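UDP-D-quinovosamine 4-dehydrogenase (Vibrio fischeri, PDB 3NKL) probably acts on nucleotide sugars as a membrane-bound oxidoreductase and lyase, this chain being its CoA-binding-type Rossmann domain. Local coordinates at residues T68-V73 with E94-P99; K6-G11 with P31-D36. All coordinates share one frame; numbering follows the deposited sequence.

Overall arrangement
Both contacts join parallel strands of one central sheet, and their centres lie about 9 Å apart. Interaction 2 comes first along the chain: strand 5-10 pairs with strand 29-35, the chain between them forming helix 14-25. Interaction 1 follows, with strands 68-71 and 94-97 connected through helix 78-89. Strands 5-10 and 68-71 are themselves neighbours, so the four strands run side by side in the order 29-35, 5-10, 68-71, 94-97, and probable backbone hydrogen bonds join Tyr10 to Leu70 and Ala72. Each contact pairs the two strands of one beta-alpha-beta unit, and the two meet in the middle of a Rossmann-type domain, where nucleotide-binding relatives place their glycine-rich loop after the first strand.

Interaction 1 (T68-V73 with E94-P99); sequences TVLLAV and EVLTIP
The carboxylate of Glu94 turns OE2 toward Thr68 OG1 at 3.4 Å, at best a weak bond, while the flat peptide groups beyond it meet in a regular parallel ladder. Among these, Leu96 O receives Leu71 N at 2.7 Å within its carbonyl plane, and Ile98 N closes the ladder on Leu71 O. The strands cross at -24°. They belong to one beta-alpha-beta unit of the Rossmann-type fold, whose connecting helix, 78-89, covers the face bearing Leu71 and Val95; there Leu71 CD1 lies 3.7 Å from Val95 CG1. On the opposite face Leu70 and Leu96 run side by side, CD2 to CD1 3.7 Å apart, with Leu70 also packed against helix 14-25. Past the strand ends, Ile98 CG1 sits between its own backbone N and carbonyl carbon (chi1 71°), a turn that carries CD1 to 3.9 Å from Ala72 CA. Thr97 OG1 donates to a lone pair of Ile98 O at 2.8 Å, is hydrogen-bonded to Lys81 NZ, and accepts from a water 3.1 Å away. That water in turn takes the hydrogen of Val73 N at 2.8 Å, bridging the backbone just beyond strand 68-71 and the Thr97 side chain at the end of strand 94-97.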
loop_
_atom_site.group_PDB
_atom_site.type_symbol
_atom_site.label_atom_id
_atom_site.label_comp_id
_atom_site.label_asym_id
_atom_site.label_seq_id
_atom_site.Cartn_x
_atom_site.Cartn_y
_atom_site.Cartn_z
ATOM N N THR B 68 9.912 12.110 15.679
ATOM C CA THR B 68 9.633 10.682 15.457
ATOM C C THR B 68 8.820 10.524 14.183
ATOM O O THR B 68 7.830 11.231 13.989
ATOM C CB THR B 68 8.838 10.081 16.637
ATOM O OG1 THR B 68 9.636 10.129 17.818
ATOM C CG2 THR B 68 8.461 8.641 16.371
ATOM N N VAL B 69 9.244 9.602 13.312
ATOM C CA VAL B 69 8.506 9.306 12.096
ATOM C C VAL B 69 8.185 7.818 12.091
ATOM O O VAL B 69 9.038 6.993 12.417
ATOM C CB VAL B 69 9.296 9.743 10.831
ATOM C CG1 VAL B 69 8.636 9.199 9.549
ATOM C CG2 VAL B 69 9.418 11.287 10.796
ATOM N N LEU B 70 6.938 7.483 11.776
ATOM C CA LEU B 70 6.480 6.098 11.786
ATOM C C LEU B 70 6.342 5.570 10.362
ATOM O O LEU B 70 5.686 6.187 9.526
ATOM C CB LEU B 70 5.123 6.010 12.488
ATOM C CG LEU B 70 5.012 6.672 13.867
ATOM C CD1 LEU B 70 3.620 6.379 14.430
ATOM C CD2 LEU B 70 6.087 6.166 14.795
ATOM N N LEU B 71 6.929 4.413 10.090
ATOM C CA LEU B 71 6.865 3.838 8.743
ATOM C C LEU B 71 5.690 2.883 8.628
ATOM O O LEU B 71 5.571 1.946 9.413
ATOM C CB LEU B 71 8.141 3.074 8.416
ATOM C CG LEU B 71 9.437 3.887 8.467
ATOM C CD1 LEU B 71 10.593 3.010 8.047
ATOM C CD2 LEU B 71 9.353 5.100 7.560
ATOM N N ALA B 72 4.825 3.132 7.654
ATOM C CA ALA B 72 3.716 2.244 7.367
ATOM C C ALA B 72 3.767 1.928 5.870
ATOM O O ALA B 72 2.842 2.252 5.116
ATOM C CB ALA B 72 2.385 2.903 7.755
ATOM N N VAL B 73 4.878 1.316 5.453
ATOM C CA VAL B 73 5.087 0.928 4.061
ATOM C C VAL B 73 5.478 -0.547 3.944
ATOM O O VAL B 73 6.547 -0.879 3.432
ATOM C CB VAL B 73 6.174 1.786 3.390
ATOM C CG1 VAL B 73 5.625 3.188 3.093
ATOM C CG2 VAL B 73 7.448 1.845 4.261
ATOM N N GLU B 94 13.822 9.880 15.178
ATOM C CA GLU B 94 13.783 8.482 15.531
ATOM C C GLU B 94 12.838 7.833 14.522
ATOM O O GLU B 94 11.871 8.472 14.056
ATOM C CB GLU B 94 13.175 8.384 16.926
ATOM C CG GLU B 94 12.922 7.001 17.388
ATOM C CD GLU B 94 12.465 6.968 18.834
ATOM O OE1 GLU B 94 12.931 6.071 19.562
ATOM O OE2 GLU B 94 11.656 7.840 19.231
ATOM N N VAL B 95 13.106 6.588 14.151
ATOM C CA VAL B 95 12.277 5.943 13.116
ATOM C C VAL B 95 11.720 4.631 13.658
ATOM O O VAL B 95 12.495 3.772 14.112
ATOM C CB VAL B 95 13.081 5.694 11.817
ATOM C CG1 VAL B 95 12.209 5.002 10.779
ATOM C CG2 VAL B 95 13.618 7.012 11.251
ATOM N N LEU B 96 10.389 4.493 13.644
ATOM C CA LEU B 96 9.733 3.274 14.117
ATOM C C LEU B 96 8.947 2.718 12.955
ATOM O O LEU B 96 8.582 3.458 12.051
ATOM C CB LEU B 96 8.756 3.549 15.260
ATOM C CG LEU B 96 9.236 4.459 16.390
ATOM C CD1 LEU B 96 8.119 4.650 17.439
ATOM C CD2 LEU B 96 10.446 3.821 17.014
ATOM N N THR B 97 8.682 1.416 12.982
ATOM C CA THR B 97 7.979 0.775 11.868
ATOM C C THR B 97 6.894 -0.185 12.339
ATOM O O THR B 97 7.042 -0.851 13.373
ATOM C CB THR B 97 8.952 -0.011 10.932
ATOM O OG1 THR B 97 8.206 -0.635 9.868
ATOM C CG2 THR B 97 9.700 -1.092 11.698
ATOM N N ILE B 98 5.816 -0.281 11.565
ATOM C CA ILE B 98 4.817 -1.323 11.817
ATOM C C ILE B 98 5.413 -2.658 11.344
ATOM O O ILE B 98 6.465 -2.665 10.697
ATOM C CB ILE B 98 3.500 -1.015 11.079
ATOM C CG1 ILE B 98 3.651 -1.202 9.563
ATOM C CG2 ILE B 98 3.009 0.424 11.409
ATOM C CD1 ILE B 98 2.283 -1.068 8.826
ATOM N N PRO B 99 4.741 -3.789 11.643
ATOM C CA PRO B 99 5.255 -5.102 11.225
ATOM C C PRO B 99 5.439 -5.285 9.718
ATOM O O PRO B 99 4.904 -4.523 8.922
ATOM C CB PRO B 99 4.169 -6.091 11.729
ATOM C CG PRO B 99 3.595 -5.364 12.944
ATOM C CD PRO B 99 3.543 -3.913 12.499
HETATM O O HOH W 1 6.677 0.099 7.296
#

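Interaction 2 (K6-G11 with P31-D36); sequences KVLIYG and PIAFID
Tyr10 lays one face of its ring against Ile35, whose CG2 stands 3.9 Å from the ring centroid and 18° off the normal, a CH-pi contact offset toward the rim. Ile35 CG2 is swung there by lying trans to its own backbone N, while CG1, anti to the carbonyl carbon, meets Leu8 CD1. The phenol OH is hydrogen-bonded to Asp37 OD1, beyond the strand. On the other face of the sheet Ile9 runs beside both Pro31 and Phe34: CD1 touches Pro31 CB at 3.7 Å, and CB comes within 3.8 Å of Phe34 CD2, obliquely to the ring. This layer faces helix 14-25, which links the two strands as the first beta-alpha-beta unit of the Rossmann-type fold; helix 57-64 covers the side of Leu8 and Ile35. Pairing is not uniform. Val7 stands opposite Pro31 but Ile9 opposite Phe34, so the second strand spends an extra residue. Ile32, with helix-like backbone angles, gives its N to Val7 O at 2.8 Å in a nearly straight bond, and its bent CD1 crosses the extended chain of Lys6, 3.6 Å from Lys6 CD. At the C-terminal ends Gly11 N binds Ile35 O at 2.7 Å. Gly11, the first glycine of a probable GxGxxG loop, has backbone angles (phi 121°, psi 106°) of the kind open mainly to glycine. Asp36 reaches back toward it, with OD1 bonded to Ala12 N and OD2 to Asp38 N; a glycerol, probably from the crystallisation liquor, lies about 4 Å from this side chain.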
loop_
_atom_site.group_PDB
_atom_site.type_symbol
_atom_site.label_atom_id
_atom_site.label_comp_id
_atom_site.label_asym_id
_atom_site.label_seq_id
_atom_site.Cartn_x
_atom_site.Cartn_y
_atom_site.Cartn_z
ATOM N N LYS B 6 3.916 14.425 18.544
ATOM C CA LYS B 6 3.584 14.635 17.139
ATOM C C LYS B 6 4.461 13.790 16.214
ATOM O O LYS B 6 5.678 13.725 16.382
ATOM C CB LYS B 6 3.710 16.111 16.790
ATOM C CG LYS B 6 2.669 16.975 17.544
ATOM C CD LYS B 6 2.708 18.394 17.054
ATOM C CE LYS B 6 1.935 19.316 17.988
ATOM N NZ LYS B 6 2.395 20.727 17.817
ATOM N N VAL B 7 3.844 13.130 15.247
ATOM C CA VAL B 7 4.618 12.313 14.299
ATOM C C VAL B 7 4.161 12.545 12.876
ATOM O O VAL B 7 3.047 13.018 12.642
ATOM C CB VAL B 7 4.420 10.804 14.542
ATOM C CG1 VAL B 7 4.758 10.425 15.984
ATOM C CG2 VAL B 7 2.998 10.418 14.216
ATOM N N LEU B 8 5.012 12.180 11.918
ATOM C CA LEU B 8 4.558 11.967 10.561
ATOM C C LEU B 8 4.438 10.469 10.334
ATOM O O LEU B 8 5.199 9.678 10.917
ATOM C CB LEU B 8 5.548 12.519 9.533
ATOM C CG LEU B 8 5.909 14.003 9.624
ATOM C CD1 LEU B 8 7.011 14.313 8.624
ATOM C CD2 LEU B 8 4.669 14.846 9.343
ATOM N N ILE B 9 3.504 10.085 9.472
ATOM C CA ILE B 9 3.397 8.682 9.054
ATOM C C ILE B 9 3.841 8.590 7.611
ATOM O O ILE B 9 3.286 9.262 6.735
ATOM C CB ILE B 9 1.959 8.154 9.163
ATOM C CG1 ILE B 9 1.525 8.133 10.635
ATOM C CG2 ILE B 9 1.829 6.763 8.477
ATOM C CD1 ILE B 9 0.085 7.710 10.841
ATOM N N TYR B 10 4.873 7.782 7.367
ATOM C CA TYR B 10 5.369 7.583 6.020
ATOM C C TYR B 10 4.577 6.411 5.450
ATOM O O TYR B 10 4.719 5.289 5.918
ATOM C CB TYR B 10 6.864 7.241 6.058
ATOM C CG TYR B 10 7.647 7.637 4.828
ATOM C CD1 TYR B 10 7.392 7.049 3.587
ATOM C CD2 TYR B 10 8.648 8.600 4.904
ATOM C CE1 TYR B 10 8.112 7.408 2.461
ATOM C CE2 TYR B 10 9.381 8.961 3.779
ATOM C CZ TYR B 10 9.101 8.376 2.570
ATOM O OH TYR B 10 9.838 8.750 1.475
ATOM N N GLY B 11 3.746 6.686 4.443
ATOM C CA GLY B 11 2.928 5.674 3.782
ATOM C C GLY B 11 1.471 6.078 3.939
ATOM O O GLY B 11 0.920 5.978 5.033
ATOM N N PRO B 31 -0.781 11.861 14.650
ATOM C CA PRO B 31 -0.242 11.999 13.298
ATOM C C PRO B 31 -0.577 13.384 12.746
ATOM O O PRO B 31 -1.746 13.738 12.659
ATOM C CB PRO B 31 -0.959 10.882 12.515
ATOM C CG PRO B 31 -2.207 10.615 13.272
ATOM C CD PRO B 31 -1.969 10.986 14.708
ATOM N N ILE B 32 0.448 14.158 12.406
ATOM C CA ILE B 32 0.278 15.514 11.886
ATOM C C ILE B 32 -0.051 15.522 10.402
ATOM O O ILE B 32 -0.858 16.327 9.930
ATOM C CB ILE B 32 1.581 16.314 12.071
ATOM C CG1 ILE B 32 1.885 16.478 13.558
ATOM C CG2 ILE B 32 1.493 17.658 11.377
ATOM C CD1 ILE B 32 0.759 17.075 14.332
ATOM N N ALA B 33 0.599 14.624 9.671
ATOM C CA ALA B 33 0.472 14.551 8.216
ATOM C C ALA B 33 1.042 13.221 7.781
ATOM O O ALA B 33 1.737 12.561 8.573
ATOM C CB ALA B 33 1.254 15.680 7.567
ATOM N N PHE B 34 0.754 12.836 6.534
ATOM C CA PHE B 34 1.359 11.678 5.903
ATOM C C PHE B 34 2.453 12.120 4.949
ATOM O O PHE B 34 2.385 13.200 4.370
ATOM C CB PHE B 34 0.329 10.910 5.045
ATOM C CG PHE B 34 -0.737 10.220 5.836
ATOM C CD1 PHE B 34 -1.982 10.807 6.009
ATOM C CD2 PHE B 34 -0.506 8.968 6.391
ATOM C CE1 PHE B 34 -2.972 10.154 6.723
ATOM C CE2 PHE B 34 -1.490 8.310 7.110
ATOM C CZ PHE B 34 -2.721 8.895 7.272
ATOM N N ILE B 35 3.446 11.263 4.766
ATOM C CA ILE B 35 4.379 11.390 3.661
ATOM C C ILE B 35 4.131 10.198 2.725
ATOM O O ILE B 35 3.935 9.076 3.197
ATOM C CB ILE B 35 5.831 11.348 4.154
ATOM C CG1 ILE B 35 6.089 12.498 5.133
ATOM C CG2 ILE B 35 6.812 11.450 2.977
ATOM C CD1 ILE B 35 6.141 13.863 4.452
ATOM N N ASP B 36 4.116 10.438 1.418
ATOM C CA ASP B 36 3.965 9.344 0.439
ATOM C C ASP B 36 4.739 9.636 -0.848
ATOM O O ASP B 36 4.692 10.756 -1.362
ATOM C CB ASP B 36 2.487 9.108 0.119
ATOM C CG ASP B 36 2.240 7.733 -0.528
ATOM O OD1 ASP B 36 1.741 6.824 0.168
ATOM O OD2 ASP B 36 2.555 7.563 -1.726
#